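Local coordinates for protein 433aa long hypothetical phosphoribosylglycinamide formyl transferase (Pyrococcus horikoshii, PDB 2DWC) that belongs to the PurT-like ATP-grasp proteins and holds adenosine-5'-diphosphate in its ATP-grasp pocket, at residues G240-P248 / M339-K349. Sequence-based numbering, arbitrary orientation.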
# COMPACT_ATOMS: atom_id res chain seq x y z
N GLY B 240 -13.09 -21.56 -14.37
CA GLY B 240 -12.22 -21.72 -13.22
C GLY B 240 -11.38 -20.53 -12.80
O GLY B 240 -10.69 -20.61 -11.78
N ASP B 241 -11.41 -19.44 -13.55
CA ASP B 241 -10.62 -18.27 -13.18
C ASP B 241 -11.51 -17.03 -13.03
O ASP B 241 -12.37 -16.73 -13.88
CB ASP B 241 -9.51 -18.01 -14.20
CG ASP B 241 -8.53 -16.92 -13.76
OD1 ASP B 241 -8.87 -15.71 -13.87
OD2 ASP B 241 -7.41 -17.27 -13.29
N TYR B 242 -11.33 -16.32 -11.92
CA TYR B 242 -12.13 -15.14 -11.71
C TYR B 242 -11.62 -14.09 -12.71
O TYR B 242 -10.44 -14.09 -13.12
CB TYR B 242 -12.08 -14.70 -10.23
CG TYR B 242 -11.36 -13.40 -9.96
CD1 TYR B 242 -12.04 -12.17 -9.94
CD2 TYR B 242 -9.98 -13.39 -9.76
CE1 TYR B 242 -11.36 -10.98 -9.74
CE2 TYR B 242 -9.30 -12.20 -9.57
CZ TYR B 242 -9.99 -11.00 -9.56
OH TYR B 242 -9.30 -9.83 -9.39
N HIS B 243 -12.54 -13.25 -13.15
CA HIS B 243 -12.23 -12.24 -14.14
C HIS B 243 -12.46 -10.86 -13.57
O HIS B 243 -11.77 -9.92 -13.93
CB HIS B 243 -13.14 -12.45 -15.38
CG HIS B 243 -12.41 -12.33 -16.68
ND1 HIS B 243 -12.83 -11.49 -17.70
CD2 HIS B 243 -11.26 -12.90 -17.12
CE1 HIS B 243 -11.96 -11.55 -18.70
NE2 HIS B 243 -11.00 -12.40 -18.37
N ALA B 244 -13.47 -10.73 -12.70
CA ALA B 244 -13.82 -9.44 -12.10
C ALA B 244 -14.47 -9.67 -10.75
O ALA B 244 -15.11 -10.70 -10.56
CB ALA B 244 -14.82 -8.67 -13.01
N SER B 245 -14.32 -8.73 -9.82
CA SER B 245 -14.97 -8.83 -8.51
C SER B 245 -15.34 -7.43 -8.06
O SER B 245 -14.83 -6.44 -8.62
CB SER B 245 -14.06 -9.49 -7.46
OG SER B 245 -12.90 -8.67 -7.27
N TRP B 246 -16.22 -7.32 -7.08
CA TRP B 246 -16.62 -5.99 -6.68
C TRP B 246 -17.19 -6.05 -5.30
O TRP B 246 -17.59 -7.12 -4.83
CB TRP B 246 -17.69 -5.41 -7.67
CG TRP B 246 -18.91 -6.33 -7.86
CD1 TRP B 246 -20.08 -6.35 -7.12
CD2 TRP B 246 -19.01 -7.38 -8.82
NE1 TRP B 246 -20.90 -7.40 -7.58
CE2 TRP B 246 -20.25 -8.03 -8.62
CE3 TRP B 246 -18.16 -7.84 -9.84
CZ2 TRP B 246 -20.66 -9.12 -9.41
CZ3 TRP B 246 -18.57 -8.92 -10.63
CH2 TRP B 246 -19.82 -9.55 -10.40
N GLN B 247 -17.23 -4.90 -4.63
CA GLN B 247 -17.79 -4.84 -3.28
C GLN B 247 -18.56 -3.54 -3.18
O GLN B 247 -18.08 -2.52 -3.61
CB GLN B 247 -16.68 -4.84 -2.22
CG GLN B 247 -17.18 -5.12 -0.78
CD GLN B 247 -16.05 -5.02 0.26
OE1 GLN B 247 -15.27 -4.05 0.23
NE2 GLN B 247 -15.99 -5.97 1.20
N PRO B 248 -19.78 -3.56 -2.62
CA PRO B 248 -20.49 -4.72 -2.07
C PRO B 248 -21.32 -5.43 -3.13
O PRO B 248 -21.68 -4.84 -4.16
CB PRO B 248 -21.37 -4.09 -0.99
CG PRO B 248 -21.85 -2.77 -1.67
CD PRO B 248 -20.57 -2.31 -2.47
N MET B 339 -17.00 -0.89 5.00
CA MET B 339 -16.37 -0.65 3.71
C MET B 339 -16.14 0.88 3.59
O MET B 339 -16.89 1.66 4.18
CB MET B 339 -17.35 -1.15 2.64
CG MET B 339 -17.06 -0.83 1.22
SD MET B 339 -18.38 -1.68 0.32
CE MET B 339 -19.84 -0.46 0.56
N LEU B 340 -15.09 1.31 2.88
CA LEU B 340 -14.84 2.74 2.72
C LEU B 340 -15.57 3.31 1.51
O LEU B 340 -16.20 4.39 1.58
CB LEU B 340 -13.33 3.00 2.61
CG LEU B 340 -12.91 4.45 2.34
CD1 LEU B 340 -13.33 5.34 3.51
CD2 LEU B 340 -11.42 4.52 2.12
N ILE B 341 -15.53 2.59 0.39
CA ILE B 341 -16.18 3.04 -0.86
C ILE B 341 -16.37 1.84 -1.78
O ILE B 341 -15.56 0.91 -1.75
CB ILE B 341 -15.30 4.13 -1.56
CG1 ILE B 341 -16.00 4.70 -2.81
CG2 ILE B 341 -13.94 3.52 -1.99
CD1 ILE B 341 -15.21 5.88 -3.47
N PRO B 342 -17.47 1.79 -2.53
CA PRO B 342 -17.66 0.65 -3.43
C PRO B 342 -16.51 0.61 -4.44
O PRO B 342 -16.00 1.67 -4.83
CB PRO B 342 -18.99 0.96 -4.13
CG PRO B 342 -19.78 1.70 -3.05
CD PRO B 342 -18.69 2.64 -2.51
N ALA B 343 -16.13 -0.59 -4.86
CA ALA B 343 -15.02 -0.70 -5.83
C ALA B 343 -15.10 -1.99 -6.58
O ALA B 343 -15.93 -2.84 -6.30
CB ALA B 343 -13.63 -0.57 -5.08
N ALA B 344 -14.24 -2.14 -7.57
CA ALA B 344 -14.24 -3.35 -8.38
C ALA B 344 -12.86 -3.57 -8.95
O ALA B 344 -12.05 -2.64 -9.01
CB ALA B 344 -15.23 -3.18 -9.56
N THR B 345 -12.63 -4.79 -9.42
CA THR B 345 -11.37 -5.15 -10.07
C THR B 345 -11.68 -5.87 -11.37
O THR B 345 -12.79 -6.38 -11.56
CB THR B 345 -10.51 -6.14 -9.26
OG1 THR B 345 -11.15 -7.43 -9.26
CG2 THR B 345 -10.29 -5.65 -7.84
N HIS B 346 -10.72 -5.87 -12.29
CA HIS B 346 -10.83 -6.66 -13.49
C HIS B 346 -9.40 -7.16 -13.76
O HIS B 346 -8.44 -6.38 -13.69
CB HIS B 346 -11.35 -5.86 -14.68
CG HIS B 346 -11.76 -6.72 -15.83
ND1 HIS B 346 -10.84 -7.40 -16.61
CD2 HIS B 346 -12.98 -7.12 -16.26
CE1 HIS B 346 -11.48 -8.17 -17.47
NE2 HIS B 346 -12.78 -8.03 -17.28
N VAL B 347 -9.25 -8.46 -14.00
CA VAL B 347 -7.91 -9.00 -14.25
C VAL B 347 -7.28 -8.54 -15.54
O VAL B 347 -7.96 -8.09 -16.47
CB VAL B 347 -7.95 -10.56 -14.25
CG1 VAL B 347 -8.57 -11.05 -12.93
CG2 VAL B 347 -8.76 -11.09 -15.45
N ILE B 348 -5.94 -8.61 -15.57
CA ILE B 348 -5.14 -8.30 -16.75
C ILE B 348 -4.41 -9.63 -16.94
O ILE B 348 -3.51 -9.99 -16.17
CB ILE B 348 -4.14 -7.16 -16.48
CG1 ILE B 348 -4.93 -5.84 -16.19
CG2 ILE B 348 -3.26 -6.97 -17.69
CD1 ILE B 348 -4.03 -4.70 -15.67
N LYS B 349 -4.84 -10.38 -17.96
CA LYS B 349 -4.28 -11.72 -18.19
C LYS B 349 -3.48 -11.82 -19.46
O LYS B 349 -3.83 -11.18 -20.45
CB LYS B 349 -5.38 -12.78 -18.23
CG LYS B 349 -6.33 -12.77 -17.06
CD LYS B 349 -6.97 -14.14 -16.86
CE LYS B 349 -7.46 -14.72 -18.19
NZ LYS B 349 -7.79 -16.17 -18.03
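Val347 lays CG1 over one face of the Tyr242 ring, a CH-pi contact 4.0 Å from its centroid, while Thr345 OG1 lies at the ring edge, 3.0 Å from Tyr242 OH and hydrogen-bonded to it. Nearby, His346 turns its edge toward the face of His243 in an offset edge-to-face pair, planes at 73°, and takes His243 O over the centre of its own ring. His346 ND1 donates in the ring plane to Val347 O, which fixes the rotation of the imidazole. The chi1 of 70° sets Thr345 OG1 between its backbone N and carbonyl carbon, within 2.9 Å of Ser245 OG, itself hydrogen-bonded to Thr299 O. Two antiparallel strands carry these side chains, and their backbones pair through a ladder that Val347 N to His243 O opens and Ser245–Thr345 and Gln247–Ala343 continue, its one weak rung being Ser245 N to Thr345 O (3.3 Å). Past the ladder, Met339 SD packs 3.6 Å from CD of the cis-proline Pro248. The pairing joins ATP-grasp and PurT C-terminal family regions in one mixed sheet, strand 225-238 flanking 241-247 and strand 386-393 flanking 343-349, with helix 397-409 against Trp246 and His346.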